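Side-chain contacts in penicillin-binding protein activator LpoA (Escherichia coli, PDB 6DR3), which is an outer-membrane lipoprotein that stimulates the transpeptidase activity of penicillin-binding protein 1A and is represented here by its helical, TPR-like amino-terminal domain: residues Y109-A112 against K113-S117; A147-Q150 against A151-M155; V164-A167 against D168-I171; R180-F183 against D184-D188; A197-Q200 against K201-N205. One frame throughout, in Å; residues are numbered along the deposited sequence.

Contact 1 of 5, residues Y109-A112 against K113-S117; sequences YWQA and KIDAS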
# COMPACT_ATOMS: atom_id res chain seq x y z
N TYR A 109 -2.26 -4.50 -4.17
CA TYR A 109 -3.11 -3.76 -5.09
C TYR A 109 -3.13 -2.28 -4.74
O TYR A 109 -2.93 -1.41 -5.60
CB TYR A 109 -4.53 -4.34 -5.08
CG TYR A 109 -5.56 -3.44 -5.72
CD1 TYR A 109 -5.82 -3.49 -7.08
CD2 TYR A 109 -6.28 -2.53 -4.95
CE1 TYR A 109 -6.77 -2.67 -7.66
CE2 TYR A 109 -7.23 -1.70 -5.51
CZ TYR A 109 -7.47 -1.77 -6.87
OH TYR A 109 -8.42 -0.95 -7.44
N TRP A 110 -3.37 -1.96 -3.46
CA TRP A 110 -3.41 -0.57 -3.05
C TRP A 110 -2.03 0.07 -3.09
O TRP A 110 -1.91 1.27 -3.40
CB TRP A 110 -4.01 -0.45 -1.65
CG TRP A 110 -5.46 -0.81 -1.61
CD1 TRP A 110 -6.02 -1.90 -1.03
CD2 TRP A 110 -6.54 -0.07 -2.20
NE1 TRP A 110 -7.38 -1.89 -1.21
CE2 TRP A 110 -7.72 -0.77 -1.93
CE3 TRP A 110 -6.61 1.12 -2.93
CZ2 TRP A 110 -8.97 -0.33 -2.35
CZ3 TRP A 110 -7.85 1.56 -3.35
CH2 TRP A 110 -9.01 0.84 -3.07
N GLN A 111 -0.97 -0.69 -2.81
CA GLN A 111 0.37 -0.14 -2.96
C GLN A 111 0.63 0.25 -4.41
O GLN A 111 1.28 1.27 -4.68
CB GLN A 111 1.42 -1.14 -2.48
CG GLN A 111 2.82 -0.56 -2.40
CD GLN A 111 2.95 0.53 -1.35
OE1 GLN A 111 2.48 0.38 -0.23
NE2 GLN A 111 3.58 1.64 -1.72
N ALA A 112 0.13 -0.54 -5.36
CA ALA A 112 0.27 -0.19 -6.77
C ALA A 112 -0.46 1.11 -7.08
O ALA A 112 0.04 1.95 -7.84
CB ALA A 112 -0.25 -1.32 -7.65
N LYS A 113 -1.64 1.31 -6.49
CA LYS A 113 -2.36 2.56 -6.68
C LYS A 113 -1.62 3.72 -6.02
O LYS A 113 -1.54 4.82 -6.59
CB LYS A 113 -3.78 2.45 -6.14
CG LYS A 113 -4.60 1.34 -6.77
CD LYS A 113 -6.08 1.66 -6.79
CE LYS A 113 -6.43 2.65 -7.90
NZ LYS A 113 -7.89 2.88 -8.00
N ILE A 114 -1.06 3.49 -4.83
CA ILE A 114 -0.25 4.52 -4.18
C ILE A 114 0.95 4.87 -5.04
O ILE A 114 1.24 6.04 -5.29
CB ILE A 114 0.17 4.04 -2.77
CG1 ILE A 114 -1.05 3.90 -1.87
CG2 ILE A 114 1.18 5.02 -2.15
CD1 ILE A 114 -0.79 3.11 -0.61
N ASP A 115 1.68 3.85 -5.51
CA ASP A 115 2.83 4.09 -6.37
C ASP A 115 2.44 4.83 -7.64
O ASP A 115 3.22 5.65 -8.15
CB ASP A 115 3.52 2.77 -6.71
CG ASP A 115 4.09 2.07 -5.49
OD1 ASP A 115 4.13 2.69 -4.41
OD2 ASP A 115 4.50 0.89 -5.61
N ALA A 116 1.25 4.55 -8.17
CA ALA A 116 0.83 5.19 -9.41
C ALA A 116 0.64 6.69 -9.25
O ALA A 116 0.76 7.44 -10.23
CB ALA A 116 -0.47 4.56 -9.92
N SER A 117 0.35 7.16 -8.03
CA SER A 117 0.16 8.58 -7.79
C SER A 117 1.47 9.33 -7.63
O SER A 117 1.50 10.55 -7.81
CB SER A 117 -0.71 8.79 -6.55
OG SER A 117 -2.04 8.35 -6.78

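Contact 2 of 5, residues A147-Q150 against A151-M155; sequences ATWQ and ALSSM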
# COMPACT_ATOMS: atom_id res chain seq x y z
N ALA A 147 2.72 8.69 5.54
CA ALA A 147 2.46 9.12 4.17
C ALA A 147 1.11 9.80 4.05
O ALA A 147 0.98 10.80 3.33
CB ALA A 147 2.54 7.92 3.22
N THR A 148 0.10 9.29 4.75
CA THR A 148 -1.20 9.95 4.77
C THR A 148 -1.07 11.37 5.30
O THR A 148 -1.68 12.30 4.76
CB THR A 148 -2.19 9.16 5.62
OG1 THR A 148 -2.26 7.80 5.16
CG2 THR A 148 -3.58 9.78 5.55
N TRP A 149 -0.26 11.56 6.35
CA TRP A 149 -0.13 12.90 6.92
C TRP A 149 0.62 13.84 5.97
O TRP A 149 0.23 15.00 5.83
CB TRP A 149 0.58 12.85 8.27
CG TRP A 149 0.67 14.22 8.85
CD1 TRP A 149 1.80 14.94 9.09
CD2 TRP A 149 -0.43 15.05 9.23
NE1 TRP A 149 1.47 16.17 9.61
CE2 TRP A 149 0.11 16.26 9.71
CE3 TRP A 149 -1.82 14.88 9.23
CZ2 TRP A 149 -0.69 17.30 10.17
CZ3 TRP A 149 -2.61 15.91 9.69
CH2 TRP A 149 -2.05 17.10 10.16
N GLN A 150 1.69 13.36 5.33
CA GLN A 150 2.41 14.23 4.41
C GLN A 150 1.49 14.72 3.30
O GLN A 150 1.54 15.89 2.91
CB GLN A 150 3.63 13.52 3.82
CG GLN A 150 4.32 14.36 2.74
CD GLN A 150 5.67 13.80 2.31
OE1 GLN A 150 5.89 13.52 1.13
NE2 GLN A 150 6.58 13.67 3.26
N ALA A 151 0.64 13.83 2.77
CA ALA A 151 -0.29 14.23 1.72
C ALA A 151 -1.25 15.29 2.24
O ALA A 151 -1.56 16.26 1.53
CB ALA A 151 -1.06 13.02 1.21
N LEU A 152 -1.73 15.14 3.47
CA LEU A 152 -2.65 16.12 4.05
C LEU A 152 -1.95 17.46 4.27
O LEU A 152 -2.47 18.51 3.89
CB LEU A 152 -3.22 15.58 5.35
CG LEU A 152 -4.15 14.37 5.19
CD1 LEU A 152 -4.31 13.63 6.51
CD2 LEU A 152 -5.50 14.81 4.64
N SER A 153 -0.77 17.44 4.89
CA SER A 153 -0.08 18.67 5.23
C SER A 153 0.56 19.34 4.02
O SER A 153 0.98 20.50 4.13
CB SER A 153 0.99 18.40 6.29
OG SER A 153 1.92 17.43 5.85
N SER A 154 0.66 18.65 2.89
CA SER A 154 1.15 19.25 1.66
C SER A 154 0.09 20.06 0.94
O SER A 154 0.43 20.80 0.00
CB SER A 154 1.70 18.17 0.72
OG SER A 154 2.93 17.66 1.19
N MET A 155 -1.17 19.95 1.33
CA MET A 155 -2.23 20.73 0.71
C MET A 155 -2.33 22.11 1.34
O MET A 155 -1.86 22.35 2.46
CB MET A 155 -3.58 20.02 0.85
CG MET A 155 -3.66 18.66 0.18
SD MET A 155 -5.33 18.00 0.30
CE MET A 155 -5.13 16.40 -0.47
O HOH W 1 3.71 15.12 -0.47

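Contact 3 of 5, residues V164-A167 against D168-I171; sequences VINA and DENI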
# COMPACT_ATOMS: atom_id res chain seq x y z
N VAL A 164 -14.38 16.65 -1.76
CA VAL A 164 -15.74 16.17 -1.57
C VAL A 164 -15.67 14.69 -1.20
O VAL A 164 -15.18 13.87 -2.00
CB VAL A 164 -16.61 16.37 -2.83
CG1 VAL A 164 -18.08 16.13 -2.51
CG2 VAL A 164 -16.40 17.77 -3.41
N ILE A 165 -16.13 14.35 -0.00
CA ILE A 165 -16.07 12.99 0.50
C ILE A 165 -17.48 12.44 0.61
O ILE A 165 -18.47 13.18 0.65
CB ILE A 165 -15.34 12.90 1.85
CG1 ILE A 165 -16.09 13.69 2.93
CG2 ILE A 165 -13.91 13.42 1.70
CD1 ILE A 165 -15.52 13.52 4.33
N ASN A 166 -17.57 11.11 0.66
CA ASN A 166 -18.84 10.42 0.79
C ASN A 166 -19.21 10.26 2.26
O ASN A 166 -18.36 10.33 3.15
CB ASN A 166 -18.79 9.06 0.10
CG ASN A 166 -18.50 9.17 -1.39
OD1 ASN A 166 -19.03 10.05 -2.07
ND2 ASN A 166 -17.65 8.29 -1.89
N ALA A 167 -20.51 10.05 2.50
CA ALA A 167 -21.01 10.01 3.87
C ALA A 167 -20.39 8.88 4.68
O ALA A 167 -20.22 9.00 5.90
CB ALA A 167 -22.53 9.88 3.87
N ASP A 168 -20.03 7.77 4.02
CA ASP A 168 -19.52 6.59 4.71
C ASP A 168 -18.00 6.59 4.84
O ASP A 168 -17.43 5.56 5.22
CB ASP A 168 -19.98 5.33 3.99
CG ASP A 168 -19.46 5.24 2.56
OD1 ASP A 168 -18.77 6.17 2.12
OD2 ASP A 168 -19.74 4.22 1.90
N GLU A 169 -17.33 7.70 4.53
CA GLU A 169 -15.88 7.79 4.65
C GLU A 169 -15.51 8.49 5.96
O GLU A 169 -15.00 9.61 5.98
CB GLU A 169 -15.29 8.51 3.44
CG GLU A 169 -15.37 7.73 2.14
CD GLU A 169 -14.76 8.48 0.97
OE1 GLU A 169 -15.37 9.47 0.53
OE2 GLU A 169 -13.67 8.08 0.51
N ASN A 170 -15.78 7.79 7.06
CA ASN A 170 -15.56 8.39 8.38
C ASN A 170 -14.08 8.50 8.71
O ASN A 170 -13.67 9.41 9.44
CB ASN A 170 -16.28 7.59 9.46
CG ASN A 170 -16.49 8.40 10.74
OD1 ASN A 170 -16.76 9.60 10.69
ND2 ASN A 170 -16.34 7.74 11.88
N ILE A 171 -13.25 7.58 8.20
CA ILE A 171 -11.82 7.67 8.45
C ILE A 171 -11.23 8.86 7.70
O ILE A 171 -10.46 9.65 8.26
CB ILE A 171 -11.12 6.35 8.08
CG1 ILE A 171 -11.50 5.26 9.10
CG2 ILE A 171 -9.60 6.53 8.02
CD1 ILE A 171 -10.92 3.89 8.81

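Contact 4 of 5, residues R180-F183 against D184-D188; sequences RVWF and DNRND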
# COMPACT_ATOMS: atom_id res chain seq x y z
N ARG A 180 -7.44 20.16 9.43
CA ARG A 180 -7.91 21.48 9.83
C ARG A 180 -7.33 21.90 11.17
O ARG A 180 -6.95 23.06 11.36
CB ARG A 180 -9.44 21.50 9.88
CG ARG A 180 -10.11 21.72 8.53
CD ARG A 180 -10.98 22.97 8.55
NE ARG A 180 -10.22 24.17 8.88
CZ ARG A 180 -10.75 25.38 9.06
NH1 ARG A 180 -12.06 25.55 8.94
NH2 ARG A 180 -9.98 26.41 9.36
N VAL A 181 -7.27 20.97 12.13
CA VAL A 181 -6.59 21.25 13.39
C VAL A 181 -5.19 21.76 13.12
O VAL A 181 -4.70 22.68 13.79
CB VAL A 181 -6.59 20.00 14.29
CG1 VAL A 181 -5.73 20.22 15.54
CG2 VAL A 181 -8.01 19.62 14.68
N TRP A 182 -4.51 21.17 12.13
CA TRP A 182 -3.16 21.60 11.80
C TRP A 182 -3.16 22.99 11.17
O TRP A 182 -2.33 23.84 11.52
CB TRP A 182 -2.49 20.59 10.87
CG TRP A 182 -1.09 20.95 10.52
CD1 TRP A 182 -0.01 20.95 11.36
CD2 TRP A 182 -0.60 21.37 9.24
NE1 TRP A 182 1.12 21.35 10.68
CE2 TRP A 182 0.78 21.61 9.38
CE3 TRP A 182 -1.20 21.56 7.99
CZ2 TRP A 182 1.57 22.03 8.31
CZ3 TRP A 182 -0.42 21.98 6.94
CH2 TRP A 182 0.96 22.21 7.10
N PHE A 183 -4.08 23.24 10.24
CA PHE A 183 -4.18 24.57 9.63
C PHE A 183 -4.39 25.65 10.70
O PHE A 183 -3.86 26.76 10.58
CB PHE A 183 -5.33 24.62 8.62
CG PHE A 183 -5.08 23.83 7.36
CD1 PHE A 183 -3.79 23.64 6.86
CD2 PHE A 183 -6.14 23.29 6.65
CE1 PHE A 183 -3.58 22.92 5.70
CE2 PHE A 183 -5.94 22.58 5.49
CZ PHE A 183 -4.66 22.39 5.01
N ASP A 184 -5.16 25.33 11.74
CA ASP A 184 -5.62 26.35 12.68
C ASP A 184 -4.67 26.60 13.84
O ASP A 184 -4.72 27.68 14.44
CB ASP A 184 -6.99 25.95 13.23
CG ASP A 184 -8.08 26.01 12.17
OD1 ASP A 184 -7.78 26.41 11.03
OD2 ASP A 184 -9.24 25.66 12.49
N ASN A 185 -3.81 25.64 14.19
CA ASN A 185 -2.97 25.76 15.38
C ASN A 185 -1.49 25.61 15.10
O ASN A 185 -0.69 25.62 16.05
CB ASN A 185 -3.39 24.71 16.42
CG ASN A 185 -4.83 24.88 16.88
OD1 ASN A 185 -5.12 25.65 17.79
ND2 ASN A 185 -5.74 24.16 16.24
N ARG A 186 -1.08 25.46 13.84
CA ARG A 186 0.33 25.20 13.53
C ARG A 186 1.26 26.31 14.03
O ARG A 186 2.48 26.11 14.01
CB ARG A 186 0.52 25.00 12.03
CG ARG A 186 -0.10 26.08 11.14
CD ARG A 186 0.04 25.71 9.68
NE ARG A 186 -0.80 26.55 8.83
CZ ARG A 186 -0.96 26.37 7.52
NH1 ARG A 186 -0.33 25.38 6.90
NH2 ARG A 186 -1.75 27.17 6.83
N ASN A 187 0.73 27.45 14.47
CA ASN A 187 1.55 28.53 15.00
C ASN A 187 1.60 28.54 16.53
O ASN A 187 2.20 29.45 17.10
CB ASN A 187 1.02 29.88 14.50
CG ASN A 187 2.11 30.93 14.44
OD1 ASN A 187 2.90 30.97 13.50
ND2 ASN A 187 2.15 31.81 15.44
N ASP A 188 1.00 27.55 17.19
CA ASP A 188 1.02 27.47 18.65
C ASP A 188 1.24 26.01 19.04
O ASP A 188 0.29 25.23 19.15
CB ASP A 188 -0.28 28.01 19.26
CG ASP A 188 -0.20 28.16 20.77
OD1 ASP A 188 0.57 27.42 21.41
OD2 ASP A 188 -0.91 29.04 21.31

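Contact 5 of 5, residues A197-Q200 against K201-N205; sequences ADWQ and KRYPN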
# COMPACT_ATOMS: atom_id res chain seq x y z
N ALA A 197 -4.89 16.08 20.97
CA ALA A 197 -5.49 15.25 22.01
C ALA A 197 -7.00 15.24 21.91
O ALA A 197 -7.64 14.19 22.07
CB ALA A 197 -5.04 15.73 23.39
N ASP A 198 -7.61 16.40 21.64
CA ASP A 198 -9.06 16.46 21.48
C ASP A 198 -9.49 15.72 20.22
O ASP A 198 -10.52 15.03 20.22
CB ASP A 198 -9.53 17.91 21.44
CG ASP A 198 -9.44 18.58 22.80
OD1 ASP A 198 -9.40 17.87 23.83
OD2 ASP A 198 -9.43 19.83 22.84
N TRP A 199 -8.72 15.84 19.13
CA TRP A 199 -9.04 15.11 17.91
C TRP A 199 -9.03 13.60 18.16
O TRP A 199 -9.91 12.88 17.68
CB TRP A 199 -8.06 15.47 16.80
CG TRP A 199 -8.22 14.61 15.58
CD1 TRP A 199 -9.12 14.79 14.57
CD2 TRP A 199 -7.46 13.45 15.24
NE1 TRP A 199 -8.97 13.80 13.63
CE2 TRP A 199 -7.96 12.96 14.01
CE3 TRP A 199 -6.40 12.76 15.85
CZ2 TRP A 199 -7.44 11.84 13.38
CZ3 TRP A 199 -5.89 11.64 15.22
CH2 TRP A 199 -6.41 11.19 14.00
N GLN A 200 -8.04 13.12 18.92
CA GLN A 200 -7.97 11.70 19.23
C GLN A 200 -9.25 11.23 19.91
O GLN A 200 -9.70 10.10 19.69
CB GLN A 200 -6.75 11.41 20.10
CG GLN A 200 -5.42 11.55 19.36
CD GLN A 200 -4.22 11.34 20.25
OE1 GLN A 200 -3.98 12.10 21.19
NE2 GLN A 200 -3.45 10.30 19.96
N LYS A 201 -9.84 12.08 20.74
CA LYS A 201 -11.10 11.75 21.40
C LYS A 201 -12.31 12.01 20.51
O LYS A 201 -13.40 11.52 20.81
CB LYS A 201 -11.23 12.53 22.71
CG LYS A 201 -10.33 12.00 23.82
CD LYS A 201 -10.15 13.01 24.94
CE LYS A 201 -9.42 12.38 26.12
NZ LYS A 201 -8.94 13.39 27.10
N ARG A 202 -12.14 12.77 19.43
CA ARG A 202 -13.21 12.95 18.46
C ARG A 202 -13.32 11.75 17.53
O ARG A 202 -14.43 11.29 17.23
CB ARG A 202 -12.98 14.22 17.63
CG ARG A 202 -13.55 15.48 18.23
CD ARG A 202 -13.80 16.52 17.15
NE ARG A 202 -12.57 16.93 16.46
CZ ARG A 202 -11.66 17.74 16.98
NH1 ARG A 202 -11.81 18.24 18.20
NH2 ARG A 202 -10.58 18.06 16.27
N TYR A 203 -12.18 11.24 17.06
CA TYR A 203 -12.14 10.13 16.11
C TYR A 203 -11.25 9.04 16.69
O TYR A 203 -10.17 8.75 16.15
CB TYR A 203 -11.64 10.60 14.74
CG TYR A 203 -12.55 11.60 14.07
CD1 TYR A 203 -13.65 11.18 13.32
CD2 TYR A 203 -12.32 12.97 14.17
CE1 TYR A 203 -14.49 12.09 12.71
CE2 TYR A 203 -13.16 13.88 13.56
CZ TYR A 203 -14.24 13.44 12.83
OH TYR A 203 -15.07 14.34 12.21
N PRO A 204 -11.67 8.41 17.78
CA PRO A 204 -10.81 7.40 18.42
C PRO A 204 -10.56 6.17 17.56
O PRO A 204 -9.60 5.44 17.83
CB PRO A 204 -11.59 7.04 19.70
CG PRO A 204 -13.01 7.36 19.37
CD PRO A 204 -12.95 8.57 18.49
N ASN A 205 -11.38 5.93 16.54
CA ASN A 205 -11.17 4.79 15.65
C ASN A 205 -10.18 5.09 14.53
O ASN A 205 -9.71 4.16 13.87
CB ASN A 205 -12.50 4.34 15.04
CG ASN A 205 -12.37 3.05 14.25
OD1 ASN A 205 -11.58 2.17 14.60
ND2 ASN A 205 -13.14 2.94 13.17
O HOH W 2 -7.99 16.01 25.45

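Contact 1 of 5, residues Y109-A112 against K113-S117
Lys113 and Tyr109 run alongside each other on helix 103-117 of the TPR-like amino-terminal domain, an i to i+4 pair pointing the same way. The tyrosine has CG anti to its own N (chi1 165°), which lays the ring along the lysine, and Lys113 CG sits over one face, offset toward the rim. Farther out, Lys113 CD lies 3.6 Å from Tyr109 OH. A turn about the CG-CD bond (chi3 77°) carries NZ to 3.9 Å from the same hydroxyl oxygen. Lys113 CD also touches the six-membered ring of Trp110, 3.9 Å from CZ3, so its methylene sits against both aromatic residues. Tyr109 CE2 in turn stands over the centre of the Trp110 ring.

On another side of the helix Gln111 reaches Asp115. A bend at chi2 (65°) swings the amide along the helix toward the next turn, and NE2 donates to Asp115 OD1 at 2.9 Å, meeting the oxygen on its syn side but well out of the carboxylate plane. The other end of the amide, OE1, is hydrogen-bonded to Gln132 of helix 123-132, which fixes the rotation of the group. Below these side chains the i to i+4 backbone bonds continue, among them Asp115 N to Gln111 O at 2.7 Å. Ala112 faces inward, against Val77 and Leu81 of helix 66-82.

The chemistry is thus divided around one helix: the methylenes of Lys113 against the tyrosine and tryptophan rings, with NZ near the tyrosine hydroxyl, and an amide for Gln111 that ties a carboxylate one turn on to the neighbouring helix.

Contact 2 of 5, residues A147-Q150 against A151-M155
Trp149 and Leu152 meet near the C-terminal end of helix 138-153, one of the helices of this TPR-like domain. The apolar part of the contact has two pieces. Leu152 CD1 lies 3.9 Å from Trp149 CE3, the two side chains crossing at about a right angle, and the same methyl is 4.0 Å from Thr148 CG2, whose side chain runs alongside the leucine. Thr148 and Leu152 also both touch Trp175 of helix 170-185. Ser153 CB packs over one face of the Trp149 ring, toward its rim, and the indole makes an edge-to-face pair with Trp182.

The hydrogen bonds begin with ordinary helical ones, Ala151 N to Ala147 O and Leu152 N to Thr148 O. In the last turn the serine hydroxyls join in. Ser153 OG, turned between its own N and carbonyl carbon (chi1 58°), gives a second bond to Trp149 O at 3.0 Å, from above the carbonyl plane, while Ser153 N approaches that oxygen almost in line with the C=O. Gln150 O is gripped twice as well, by Ser154 N and Ser154 OG, which come from opposite faces of its plane. The two serines therefore add donors to carbonyl oxygens near the helix end.

Solvent completes the outer side: one water donates to both Gln150 OE1 and Ser154 OG, at 3.1 Å from each oxygen.

Contact 3 of 5, residues V164-A167 against D168-I171
Glu169 turns its carboxylate back over Asn166 through CG set anti to the carbonyl carbon (chi1 -70°) and an extended chain, with a final twist at chi3 of -71° presenting OE1 to the backbone. There Asn166 N donates to Glu169 OE1 at 2.7 Å in an almost straight bond (174°), using the lone pair of OE1 that faces away from OE2. The other oxygen, OE2, is engaged by Arg127 of helix 123-132 in a salt bridge, so both carboxylate oxygens are held and the side chain links the loop to an earlier helix. The arginine would probably favour the charged form of the acid.

The same carboxylate rests against side-chain carbon: Glu169 OE1 is 3.5 Å from Asn166 CB and 3.7 Å from Ile165 CB. Asp168 OD1 also reaches Asn166 CB, at 3.5 Å. In the reverse direction Glu169 N bonds Asn166 O at 3.1 Å, well above the carbonyl plane. The two residues are thereby joined by a reciprocal pair of bonds, backbone to backbone and backbone to side chain.

The Asn166-Glu169 segment is a type I beta turn, and its last residue occupies the N-cap position of helix 170-185: a turn leading directly into a helix start.

Contact 4 of 5, residues R180-F183 against D184-D188
Arg186 folds back over Trp182, and its chain can be traced from base to tip against that ring. CB lies over the five-membered ring in a CH-pi contact, 4.2 Å from its centroid. CG stands between the residue's own N and carbonyl carbon (chi1 51°), which sends the extended chain back along the helix, and comes close to Trp182 O. CD stands above the middle of the indole. NE passes 3.5 Å from Phe183 O. CZ completes a cation-pi pair 4.8 Å from the centroid of the six-membered ring, NH1 touches Trp182 CZ3 and CH2, and NH2 is near Phe183 CD1. Ring and guanidinium planes are 67° apart, so the group stands steeply over the indole instead of lying flat on it. Phe183 CD1 meets one face of the same guanidinium, while NH1 lies at the edge of the phenyl ring.

Elsewhere on this turn Arg180 NH2 and Asp184 OD1 form a salt bridge of 2.8 Å. It uses the syn lone pair of the carboxylate, with the two planes nearly perpendicular (84°); OD1 is tilted out of the guanidinium plane and the bond is bent. Arg180 NE has no partner in the model. Asn185 ND2 donates to Val181 O at 3.0 Å, in the carbonyl plane and on a lone pair, alongside a weak bond from Asn185 N. Trp182 also packs on Met192 of helix 189-202.

The contact lies where helix 170-185 gives way to a type I turn from Asn185 to Asp188, whose last residue N-caps the next helix: a short turn joining two successive helices of the TPR-like domain.

Contact 5 of 5, residues A197-Q200 against K201-N205
Ala197 opens this last turn and a half of helix 189-202 by accepting a weak bond from Lys201 N at its carbonyl oxygen, while Lys201 CG and CD pass close by that oxygen.

Asp198 follows with a link through solvent: a water donates to Asp198 OD1 at 2.8 Å and accepts from Lys201 NZ at 3.2 Å, bridging opposite charges that do not touch directly. On another side Asp198 CB meets Arg202 NH1.

Trp199 carries most of the side-chain contact. Its ring, set by CG anti to N (chi1 172°), turns inward, where NE1 bonds Gly174 O. Arg202 places its guanidinium against the tryptophan base: Trp199 CA lies over one face of the group, and NH2 approaches the indole edge in its plane, 3.7 Å from Trp199 CB. That NH2 is held by a salt bridge to Asp177, which fixes the arginine there. Tyr203 meets the indole obliquely, CD2 lying 3.5 Å from Trp199 NE1, and the two ring planes stand at 41°, with Tyr203 CB over one face of the indole, toward its rim. Tyr203 N also donates to Trp199 O at 2.9 Å.

Gln200 extends its side chain to Ala209 O through NE2, tying this helix to helix 207-210. Pro204, which has no N-H, meets Gln200 O with CA at 3.2 Å in a CA-H...O contact.

Tyr203 is the first residue to leave helical geometry, and Pro204 follows: this is a helix C-terminus ending before a proline, with the Tyr203 side chain touching Asp177 of helix 170-185.

Overall arrangement
The five contacts follow one another along the chain without overlapping, all in the helical amino-terminal domain. Contact 1, on helix 103-117, is the innermost, its centre about 6 Å from the chain's centre; contact 4 lies farthest out, its centre about 28 Å from the same point. Contact 2 closes helix 138-153, and contacts 3 and 4 mark the beginning and end of helix 170-185, their centres about 22 Å apart. Contact 5 ends the next helix, 189-202. Contacts 2 and 4 touch through Trp149 and Trp182, contacts 4 and 5 through Val181 and Arg202. Helix 170-185 thus connects the later contacts into one packed helical part of the amino-terminal domain, whereas contact 1 touches none of them.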